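Local coordinates for walker-type atpase (Pyrococcus abyssi, PDB 2QEN), which is of unknown cellular role but binds ADP and magnesium and probably ATP, as expected of a Walker-type P-loop ATPase, at residues A[59-62]-A[63-66]; A[136-139]-A[140-143]; A[281-284]-A[285-288]; A[331-335]-A[336-340]. The protein carries 1 engineered substitution. All blocks are in the same frame, centred on the assembly; numbering follows the deposited sequence.

In the fold
Interactions 1 and 2 lie in the ATPase part and touch one another: interaction 1 spans the end of strand 57-61 and the start of a helix, interaction 2 follows the neighbouring strand 130-135, and the ring of Tyr66 meets those of Tyr139 and Phe142. Interactions 3 and 4 belong to the winged-helix part and meet where Ile339 packs on Leu288. The first three are partly buried and are helix starts or turns: an aspartate cap in 1, a 3-10 turn beside the magnesium-site residue Glu136 in 2, a serine cap with a salt bridge in 3. Interaction 4, a hairpin at the surface, relies on strand pairing, charged side chains and waters. Centres of interactions 1 and 4 are about 30 Å apart.

Interaction 1: residues A[59-62]-A[63-66]; sequences LIDC and RELY
An aspartate N-cap closes the junction where strand 57-61 turns into helix 62-67: Asp61 holds the first turn by its side chain, and Ile60 with Leu65 adds a hydrophobic staple around it. Asp61 OD1 accepts from Glu64 N at 3.1 Å, in an almost straight bond of 176°, the donor standing above the carboxylate plane. The CG of Asp61 lies anti to the backbone N (chi1 -166°), which carries the carboxylate forward over the start of the helix. Aspartate suits the place, because N-H groups of the first turn lack helical acceptors and its negative charge is probably favoured by the helix dipole.

The side chain of Glu64 crosses that of Asp61 at about a right angle, its OE1 reaching to 3.5 Å from Asp61 CB. The two carboxylates stand at a steep angle to each other, with OD2 of Asp61 4.1 Å from OE1 of Glu64, a proximity likely to cost some repulsion. With a side chain as short as alanine's in place of Asp61, Glu64 N would probably lose its capping acceptor and the start of the helix would be less well held.

Behind the cap, Leu65 N donates to Asp61 O at 3.1 Å and Tyr66 N to Cys62 O, also at 3.1 Å, which begins the regular helical pattern. The staple brings CG2 of Ile60 to 3.7 Å from CD1 of Leu65, branched apolar chains bracketing the cap.

Helix 74-84 covers the staple, touching both residues through Glu80. On the sheet side, backbone bonds of Ile60 and Cys62 tie the segment to strand 130-135, while Leu59 packs on helix 44-54.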
loop_
_atom_site.group_PDB
_atom_site.type_symbol
_atom_site.label_atom_id
_atom_site.label_comp_id
_atom_site.label_asym_id
_atom_site.label_seq_id
_atom_site.Cartn_x
_atom_site.Cartn_y
_atom_site.Cartn_z
ATOM N N LEU A 59 2.215 -3.012 -13.125
ATOM C CA LEU A 59 2.050 -3.078 -11.678
ATOM C C LEU A 59 2.107 -4.540 -11.246
ATOM O O LEU A 59 1.284 -5.363 -11.671
ATOM C CB LEU A 59 0.733 -2.396 -11.237
ATOM C CG LEU A 59 0.347 -2.298 -9.747
ATOM C CD1 LEU A 59 1.514 -1.815 -8.949
ATOM C CD2 LEU A 59 -0.839 -1.324 -9.521
ATOM N N ILE A 60 3.097 -4.852 -10.412
ATOM C CA ILE A 60 3.246 -6.192 -9.842
ATOM C C ILE A 60 2.794 -6.195 -8.381
ATOM O O ILE A 60 3.378 -5.511 -7.549
ATOM C CB ILE A 60 4.698 -6.689 -9.952
ATOM C CG1 ILE A 60 5.125 -6.731 -11.426
ATOM C CG2 ILE A 60 4.850 -8.097 -9.326
ATOM C CD1 ILE A 60 6.547 -6.377 -11.641
ATOM N N ASP A 61 1.753 -6.976 -8.091
ATOM C CA ASP A 61 1.216 -7.140 -6.741
ATOM C C ASP A 61 2.044 -8.182 -5.966
ATOM O O ASP A 61 1.855 -9.395 -6.119
ATOM C CB ASP A 61 -0.267 -7.547 -6.795
ATOM C CG ASP A 61 -0.976 -7.390 -5.440
ATOM O OD1 ASP A 61 -0.323 -7.540 -4.379
ATOM O OD2 ASP A 61 -2.195 -7.112 -5.433
ATOM N N CYS A 62 2.965 -7.672 -5.147
ATOM C CA CYS A 62 3.897 -8.483 -4.366
ATOM C C CYS A 62 3.212 -9.262 -3.243
ATOM O O CYS A 62 3.650 -10.362 -2.894
ATOM C CB CYS A 62 5.016 -7.601 -3.803
ATOM S SG CYS A 62 5.961 -6.747 -5.098
ATOM N N ARG A 63 2.142 -8.699 -2.679
ATOM C CA ARG A 63 1.372 -9.406 -1.662
ATOM C C ARG A 63 0.668 -10.642 -2.248
ATOM O O ARG A 63 0.742 -11.737 -1.673
ATOM C CB ARG A 63 0.380 -8.460 -0.963
ATOM C CG ARG A 63 -0.548 -9.166 0.025
ATOM C CD ARG A 63 -0.708 -8.342 1.276
ATOM N NE ARG A 63 -1.905 -8.666 2.054
ATOM C CZ ARG A 63 -2.021 -9.682 2.912
ATOM N NH1 ARG A 63 -1.024 -10.544 3.101
ATOM N NH2 ARG A 63 -3.164 -9.842 3.567
ATOM N N GLU A 64 0.007 -10.463 -3.391
ATOM C CA GLU A 64 -0.597 -11.567 -4.146
ATOM C C GLU A 64 0.438 -12.636 -4.563
ATOM O O GLU A 64 0.090 -13.812 -4.663
ATOM C CB GLU A 64 -1.363 -11.011 -5.365
ATOM C CG GLU A 64 -2.001 -12.045 -6.301
ATOM C CD GLU A 64 -2.451 -11.465 -7.665
ATOM O OE1 GLU A 64 -2.128 -10.289 -7.988
ATOM O OE2 GLU A 64 -3.124 -12.202 -8.428
ATOM N N LEU A 65 1.697 -12.243 -4.794
ATOM C CA LEU A 65 2.754 -13.215 -5.119
ATOM C C LEU A 65 3.176 -14.032 -3.896
ATOM O O LEU A 65 3.502 -15.207 -3.996
ATOM C CB LEU A 65 3.991 -12.528 -5.725
ATOM C CG LEU A 65 4.027 -12.182 -7.217
ATOM C CD1 LEU A 65 5.212 -11.280 -7.530
ATOM C CD2 LEU A 65 4.072 -13.428 -8.090
ATOM N N TYR A 66 3.184 -13.376 -2.746
ATOM C CA TYR A 66 3.563 -13.992 -1.484
ATOM C C TYR A 66 2.445 -14.883 -0.914
ATOM O O TYR A 66 2.717 -15.962 -0.391
ATOM C CB TYR A 66 3.933 -12.875 -0.503
ATOM C CG TYR A 66 3.888 -13.239 0.961
ATOM C CD1 TYR A 66 4.996 -13.814 1.592
ATOM C CD2 TYR A 66 2.745 -12.985 1.726
ATOM C CE1 TYR A 66 4.960 -14.138 2.952
ATOM C CE2 TYR A 66 2.696 -13.308 3.090
ATOM C CZ TYR A 66 3.809 -13.877 3.689
ATOM O OH TYR A 66 3.772 -14.186 5.022
#

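Interaction 2: residues A[136-139]-A[140-143]; sequences EAQY and LRFY
The carbonyl oxygen of Gln138 is held twice by Arg141: NH1 donates to it at 2.9 Å, and the arginine's backbone N adds a weak bond at 3.4 Å. The oxygen lies at the edge of the guanidinium, close to its plane, whereas the NH1 donor stands well above the plane of the carbonyl. Arginine suits the place, being long enough to curl back to its own turn: CG sits between the backbone N and the carbonyl carbon (chi1 75°), and the chain runs extended past the oxygen. CE2 of the steeply tilted Phe142 ring stands over the centre of one guanidinium face, which should limit its rotation. With a leucine in place of Arg141, the Gln138 oxygen would lose the NH1 bond and probably be less firmly held, and Phe142 CE2 would lack the group beneath it.

The backbone here makes a 3-10 turn. Leu140 N donates to Ala137 O at 3.0 Å and Phe142 N to Tyr139 O at 3.1 Å, each three residues back. Tyr139 and Phe142 meet on one side, CD1 to CD2 at 4.2 Å.

Gln138 probably acts in the second shell: its NE2 donates at 2.8 Å to Glu136 OE1, which accepts on its anti lone pair, and also binds Glu173. Glu136 is seen to bind magnesium in this protein, though not in this model; its place recalls a Walker B motif, and Ser172 holds its other oxygen.

In the chain the turn follows strand 130-135 and precedes helix 149-161. Leu140 packs on that helix, and Ala137, Leu140 and Arg141 rest on helix 174-181.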
loop_
_atom_site.group_PDB
_atom_site.type_symbol
_atom_site.label_atom_id
_atom_site.label_comp_id
_atom_site.label_asym_id
_atom_site.label_seq_id
_atom_site.Cartn_x
_atom_site.Cartn_y
_atom_site.Cartn_z
ATOM N N GLU A 136 3.322 -3.018 -2.642
ATOM C CA GLU A 136 3.646 -3.655 -1.356
ATOM C C GLU A 136 4.952 -4.447 -1.469
ATOM O O GLU A 136 5.026 -5.643 -1.128
ATOM C CB GLU A 136 2.487 -4.529 -0.831
ATOM C CG GLU A 136 1.123 -3.825 -0.651
ATOM C CD GLU A 136 1.076 -2.779 0.466
ATOM O OE1 GLU A 136 1.984 -2.744 1.327
ATOM O OE2 GLU A 136 0.106 -1.978 0.486
ATOM N N ALA A 137 5.988 -3.734 -1.898
ATOM C CA ALA A 137 7.291 -4.298 -2.218
ATOM C C ALA A 137 8.047 -4.867 -1.005
ATOM O O ALA A 137 9.038 -5.587 -1.162
ATOM C CB ALA A 137 8.135 -3.249 -2.951
ATOM N N GLN A 138 7.570 -4.574 0.204
ATOM C CA GLN A 138 8.183 -5.149 1.406
ATOM C C GLN A 138 8.040 -6.678 1.441
ATOM O O GLN A 138 8.806 -7.359 2.136
ATOM C CB GLN A 138 7.648 -4.498 2.699
ATOM C CG GLN A 138 6.215 -4.856 3.067
ATOM C CD GLN A 138 5.180 -3.937 2.430
ATOM O OE1 GLN A 138 5.494 -3.123 1.564
ATOM N NE2 GLN A 138 3.936 -4.069 2.867
ATOM N N TYR A 139 7.070 -7.216 0.693
ATOM C CA TYR A 139 6.908 -8.665 0.601
ATOM C C TYR A 139 7.977 -9.342 -0.251
ATOM O O TYR A 139 8.054 -10.564 -0.294
ATOM C CB TYR A 139 5.514 -9.046 0.101
ATOM C CG TYR A 139 4.421 -8.814 1.126
ATOM C CD1 TYR A 139 4.131 -9.768 2.086
ATOM C CD2 TYR A 139 3.682 -7.635 1.119
ATOM C CE1 TYR A 139 3.119 -9.559 3.040
ATOM C CE2 TYR A 139 2.668 -7.411 2.059
ATOM C CZ TYR A 139 2.391 -8.382 3.009
ATOM O OH TYR A 139 1.409 -8.162 3.946
ATOM N N LEU A 140 8.804 -8.550 -0.915
ATOM C CA LEU A 140 9.897 -9.095 -1.718
ATOM C C LEU A 140 11.024 -9.627 -0.836
ATOM O O LEU A 140 11.923 -10.307 -1.329
ATOM C CB LEU A 140 10.414 -8.064 -2.734
ATOM C CG LEU A 140 9.406 -7.622 -3.815
ATOM C CD1 LEU A 140 9.987 -6.489 -4.709
ATOM C CD2 LEU A 140 8.889 -8.806 -4.681
ATOM N N ARG A 141 10.953 -9.345 0.465
ATOM C CA ARG A 141 11.869 -9.940 1.442
ATOM C C ARG A 141 11.628 -11.446 1.565
ATOM O O ARG A 141 12.476 -12.178 2.068
ATOM C CB ARG A 141 11.791 -9.228 2.809
ATOM C CG ARG A 141 10.563 -9.514 3.671
ATOM C CD ARG A 141 10.581 -8.628 4.914
ATOM N NE ARG A 141 9.565 -8.970 5.919
ATOM C CZ ARG A 141 8.284 -8.590 5.873
ATOM N NH1 ARG A 141 7.831 -7.868 4.847
ATOM N NH2 ARG A 141 7.442 -8.941 6.851
ATOM N N PHE A 142 10.480 -11.896 1.063
ATOM C CA PHE A 142 10.137 -13.322 1.027
ATOM C C PHE A 142 10.448 -13.957 -0.346
ATOM O O PHE A 142 9.997 -15.063 -0.657
ATOM C CB PHE A 142 8.673 -13.527 1.408
ATOM C CG PHE A 142 8.345 -13.081 2.808
ATOM C CD1 PHE A 142 8.773 -13.824 3.916
ATOM C CD2 PHE A 142 7.600 -11.930 3.024
ATOM C CE1 PHE A 142 8.467 -13.418 5.223
ATOM C CE2 PHE A 142 7.273 -11.517 4.323
ATOM C CZ PHE A 142 7.717 -12.266 5.431
ATOM N N TYR A 143 11.213 -13.232 -1.156
ATOM C CA TYR A 143 11.717 -13.737 -2.425
ATOM C C TYR A 143 13.022 -14.513 -2.213
ATOM O O TYR A 143 13.914 -14.055 -1.486
ATOM C CB TYR A 143 11.946 -12.566 -3.378
ATOM C CG TYR A 143 12.544 -12.940 -4.707
ATOM C CD1 TYR A 143 13.931 -13.077 -4.864
ATOM C CD2 TYR A 143 11.731 -13.138 -5.817
ATOM C CE1 TYR A 143 14.481 -13.420 -6.097
ATOM C CE2 TYR A 143 12.268 -13.471 -7.048
ATOM C CZ TYR A 143 13.639 -13.611 -7.183
ATOM O OH TYR A 143 14.151 -13.938 -8.415
#

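Interaction 3: residues A[281-284]-A[285-288]; sequences SPRY and VDIL
Arg283 and Asp286 form a salt bridge from the first turn of helix 282-292 to the start of the second, in the winged helix-turn-helix part of the chain. Their side chains run side by side and point the same way, a natural result of a spacing of three residues, where Asp286 offers a carboxylate to the arginine. The bond goes from NH1 of Arg283 to OD2 of Asp286 at 3.2 Å, the oxygen lying in the guanidinium plane at its edge. On the aspartate it arrives on the anti side, somewhat out of the carboxylate plane. The arginine reaches it through unusual torsions, bent at chi2 (26°) and chi3 (91°), and a crystal neighbour touches this side chain.

The start itself is shaped by Ser281 at the N-cap, whose OG accepts a weak bond of 3.2 Å from Arg283 N. Pro282 suits the next position, since a first-turn residue needs no N-H donor, and its carbonyl oxygen accepts from Asp286 N at 3.2 Å. Regular helix bonds follow: Ile287 N to Arg283 O at 2.9 Å, almost in line with the carbonyl, and Leu288 N to Tyr284 O at 3.1 Å. CG1 of Ile287 lies against the carbonyl oxygen of Arg283, one turn earlier, at 3.2 Å.

Tyr284 turns its hydroxyl to Arg280, with Asn323 as a weaker partner. The apolar side of this amphipathic turn faces the domain interior: Tyr284 and Ile287 pack on Leu320 and Leu324 of helix 314-326, Ile287 also touches Leu305 of helix 298-307, and Leu288 lies against Leu274 and Leu277 of helix 255-280.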
loop_
_atom_site.group_PDB
_atom_site.type_symbol
_atom_site.label_atom_id
_atom_site.label_comp_id
_atom_site.label_asym_id
_atom_site.label_seq_id
_atom_site.Cartn_x
_atom_site.Cartn_y
_atom_site.Cartn_z
ATOM N N SER A 281 2.664 -13.331 17.563
ATOM C CA SER A 281 2.604 -13.205 19.002
ATOM C C SER A 281 1.230 -12.684 19.407
ATOM O O SER A 281 0.774 -11.679 18.869
ATOM C CB SER A 281 3.708 -12.270 19.502
ATOM O OG SER A 281 3.564 -12.005 20.884
ATOM N N PRO A 282 0.568 -13.361 20.370
ATOM C CA PRO A 282 -0.703 -12.864 20.925
ATOM C C PRO A 282 -0.535 -11.464 21.512
ATOM O O PRO A 282 -1.482 -10.665 21.514
ATOM C CB PRO A 282 -1.014 -13.865 22.048
ATOM C CG PRO A 282 -0.242 -15.100 21.692
ATOM C CD PRO A 282 0.988 -14.631 20.996
ATOM N N ARG A 283 0.671 -11.190 22.007
ATOM C CA ARG A 283 1.053 -9.883 22.542
ATOM C C ARG A 283 0.727 -8.690 21.636
ATOM O O ARG A 283 0.237 -7.672 22.115
ATOM C CB ARG A 283 2.543 -9.888 22.897
ATOM C CG ARG A 283 2.863 -9.954 24.386
ATOM C CD ARG A 283 1.770 -10.606 25.213
ATOM N NE ARG A 283 2.036 -12.021 25.309
ATOM C CZ ARG A 283 1.118 -12.978 25.305
ATOM N NH1 ARG A 283 -0.178 -12.704 25.212
ATOM N NH2 ARG A 283 1.522 -14.225 25.389
ATOM N N TYR A 284 1.002 -8.813 20.339
ATOM C CA TYR A 284 0.703 -7.739 19.368
ATOM C C TYR A 284 -0.730 -7.241 19.470
ATOM O O TYR A 284 -0.959 -6.048 19.530
ATOM C CB TYR A 284 0.963 -8.190 17.928
ATOM C CG TYR A 284 2.412 -8.250 17.513
ATOM C CD1 TYR A 284 3.264 -7.158 17.702
ATOM C CD2 TYR A 284 2.922 -9.386 16.882
ATOM C CE1 TYR A 284 4.598 -7.207 17.296
ATOM C CE2 TYR A 284 4.249 -9.450 16.479
ATOM C CZ TYR A 284 5.084 -8.359 16.692
ATOM O OH TYR A 284 6.401 -8.423 16.299
ATOM N N VAL A 285 -1.685 -8.166 19.485
ATOM C CA VAL A 285 -3.107 -7.816 19.541
ATOM C C VAL A 285 -3.516 -7.253 20.908
ATOM O O VAL A 285 -4.338 -6.335 20.985
ATOM C CB VAL A 285 -4.013 -8.991 19.140
ATOM C CG1 VAL A 285 -5.465 -8.543 19.076
ATOM C CG2 VAL A 285 -3.582 -9.536 17.793
ATOM N N ASP A 286 -2.929 -7.811 21.965
ATOM C CA ASP A 286 -3.091 -7.311 23.334
ATOM C C ASP A 286 -2.652 -5.845 23.444
ATOM O O ASP A 286 -3.332 -5.042 24.076
ATOM C CB ASP A 286 -2.285 -8.166 24.319
ATOM C CG ASP A 286 -2.940 -9.532 24.615
ATOM O OD1 ASP A 286 -4.090 -9.794 24.195
ATOM O OD2 ASP A 286 -2.286 -10.353 25.297
ATOM N N ILE A 287 -1.505 -5.519 22.848
ATOM C CA ILE A 287 -0.951 -4.166 22.887
ATOM C C ILE A 287 -1.842 -3.198 22.097
ATOM O O ILE A 287 -2.131 -2.094 22.547
ATOM C CB ILE A 287 0.509 -4.141 22.367
ATOM C CG1 ILE A 287 1.435 -4.916 23.321
ATOM C CG2 ILE A 287 1.001 -2.710 22.171
ATOM C CD1 ILE A 287 2.879 -5.115 22.804
ATOM N N LEU A 288 -2.284 -3.652 20.932
ATOM C CA LEU A 288 -3.190 -2.923 20.053
ATOM C C LEU A 288 -4.517 -2.609 20.741
ATOM O O LEU A 288 -4.967 -1.460 20.749
ATOM C CB LEU A 288 -3.417 -3.751 18.791
ATOM C CG LEU A 288 -2.774 -3.321 17.454
ATOM C CD1 LEU A 288 -1.651 -2.301 17.557
ATOM C CD2 LEU A 288 -2.383 -4.478 16.561
#

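Interaction 4: residues A[331-335]-A[336-340]; sequences VEEDN and TYKIA
Backbone bonds join Val331 to Lys338 and Glu333 to Thr336 as antiparallel hydrogen-bonded pairs. Val331 N donates to Lys338 O at 2.9 Å, and Lys338 N returns a bond to Val331 O at 2.8 Å. Nearer the turn, Glu333 N meets Thr336 O at 2.8 Å; the reverse bond, from Thr336 N, reaches Glu333 O from above the carbonyl plane. Between these lies the non-hydrogen-bonded pair of Glu332 and Tyr337, where CA of Glu332 makes a C-H...O contact with Thr336 O.

The loop is a two-residue turn close to type I', with Asp334 and Asn335 both in left-handed helical backbone angles, which asparagine and aspartate tolerate comparatively well. Strands 330-333 and 336-339 thus make a tight hairpin, consistent with the wing of a winged helix-turn-helix domain.

Among the polar side chains, Glu332 runs alongside Tyr337, with CD 3.6 Å from CE1. Water 1 bridges them, accepting from Tyr337 OH and donating to Glu332 OE1 at 3.1 Å, while Lys325 holds that glutamate oxygen in a salt bridge. On the other face, Lys338 bends at chi2 (-101°) to cross Glu333 at nearly a right angle, and NZ gives a weak bond of 3.3 Å to Glu333 O.

Between the strands the apolar contact is slight, CG2 of Val331 to CB of Ala340 at 4.0 Å. The buried Tyr337 ring packs on Trp298 and Ile301 of helix 298-307.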
loop_
_atom_site.group_PDB
_atom_site.type_symbol
_atom_site.label_atom_id
_atom_site.label_comp_id
_atom_site.label_asym_id
_atom_site.label_seq_id
_atom_site.Cartn_x
_atom_site.Cartn_y
_atom_site.Cartn_z
ATOM N N VAL A 331 1.092 4.746 15.229
ATOM C CA VAL A 331 1.964 5.908 15.220
ATOM C C VAL A 331 2.328 6.265 16.679
ATOM O O VAL A 331 1.476 6.175 17.587
ATOM C CB VAL A 331 1.284 7.118 14.511
ATOM C CG1 VAL A 331 2.249 8.236 14.338
ATOM C CG2 VAL A 331 0.759 6.719 13.123
ATOM N N GLU A 332 3.593 6.625 16.904
ATOM C CA GLU A 332 4.020 7.251 18.151
ATOM C C GLU A 332 4.281 8.728 17.909
ATOM O O GLU A 332 5.156 9.083 17.118
ATOM C CB GLU A 332 5.278 6.589 18.737
ATOM C CG GLU A 332 5.767 7.269 20.032
ATOM C CD GLU A 332 6.993 6.608 20.676
ATOM O OE1 GLU A 332 7.652 5.753 20.029
ATOM O OE2 GLU A 332 7.292 6.949 21.855
ATOM N N GLU A 333 3.516 9.582 18.583
ATOM C CA GLU A 333 3.681 11.032 18.468
ATOM C C GLU A 333 3.512 11.701 19.823
ATOM O O GLU A 333 2.717 11.250 20.627
ATOM C CB GLU A 333 2.652 11.610 17.509
ATOM C CG GLU A 333 3.019 11.492 16.047
ATOM C CD GLU A 333 1.890 11.922 15.118
ATOM O OE1 GLU A 333 0.701 11.640 15.427
ATOM O OE2 GLU A 333 2.208 12.527 14.074
ATOM N N ASP A 334 4.250 12.785 20.056
ATOM C CA ASP A 334 4.203 13.524 21.328
ATOM C C ASP A 334 4.225 12.586 22.542
ATOM O O ASP A 334 3.429 12.753 23.477
ATOM C CB ASP A 334 2.965 14.438 21.387
ATOM C CG ASP A 334 3.215 15.809 20.792
ATOM O OD1 ASP A 334 3.558 15.894 19.593
ATOM O OD2 ASP A 334 3.053 16.812 21.526
ATOM N N ASN A 335 5.123 11.598 22.501
ATOM C CA ASN A 335 5.252 10.591 23.546
ATOM C C ASN A 335 3.957 9.800 23.838
ATOM O O ASN A 335 3.690 9.404 24.980
ATOM C CB ASN A 335 5.806 11.247 24.821
ATOM C CG ASN A 335 6.209 10.236 25.877
ATOM O OD1 ASN A 335 6.812 9.205 25.565
ATOM N ND2 ASN A 335 5.881 10.533 27.141
ATOM N N THR A 336 3.169 9.570 22.786
ATOM C CA THR A 336 1.890 8.881 22.884
ATOM C C THR A 336 1.688 7.965 21.681
ATOM O O THR A 336 1.981 8.347 20.546
ATOM C CB THR A 336 0.728 9.903 22.981
ATOM O OG1 THR A 336 0.851 10.644 24.205
ATOM C CG2 THR A 336 -0.607 9.218 22.960
ATOM N N TYR A 337 1.208 6.756 21.942
ATOM C CA TYR A 337 0.832 5.815 20.882
ATOM C C TYR A 337 -0.616 5.974 20.442
ATOM O O TYR A 337 -1.511 6.212 21.260
ATOM C CB TYR A 337 1.091 4.368 21.301
ATOM C CG TYR A 337 2.475 4.159 21.836
ATOM C CD1 TYR A 337 3.559 4.061 20.969
ATOM C CD2 TYR A 337 2.713 4.097 23.211
ATOM C CE1 TYR A 337 4.833 3.880 21.447
ATOM C CE2 TYR A 337 4.005 3.914 23.705
ATOM C CZ TYR A 337 5.055 3.802 22.815
ATOM O OH TYR A 337 6.338 3.628 23.260
ATOM N N LYS A 338 -0.833 5.880 19.139
ATOM C CA LYS A 338 -2.191 5.760 18.606
ATOM C C LYS A 338 -2.308 4.778 17.458
ATOM O O LYS A 338 -1.380 4.606 16.661
ATOM C CB LYS A 338 -2.836 7.111 18.230
ATOM C CG LYS A 338 -1.915 8.208 17.790
ATOM C CD LYS A 338 -1.683 9.189 18.948
ATOM C CE LYS A 338 -0.526 10.132 18.672
ATOM N NZ LYS A 338 -0.454 11.217 19.709
ATOM N N ILE A 339 -3.466 4.137 17.381
ATOM C CA ILE A 339 -3.795 3.331 16.219
ATOM C C ILE A 339 -3.779 4.269 14.992
ATOM O O ILE A 339 -4.419 5.330 14.990
ATOM C CB ILE A 339 -5.165 2.619 16.388
ATOM C CG1 ILE A 339 -5.257 1.870 17.731
ATOM C CG2 ILE A 339 -5.482 1.714 15.203
ATOM C CD1 ILE A 339 -4.222 0.792 17.985
ATOM N N ALA A 340 -3.012 3.879 13.979
ATOM C CA ALA A 340 -2.851 4.659 12.757
ATOM C C ALA A 340 -4.178 4.909 12.024
ATOM O O ALA A 340 -4.396 6.006 11.499
ATOM C CB ALA A 340 -1.837 3.979 11.826
HETATM O O HOH W 1 8.289 3.199 21.715
HETATM O O HOH W 2 7.236 6.221 25.223
#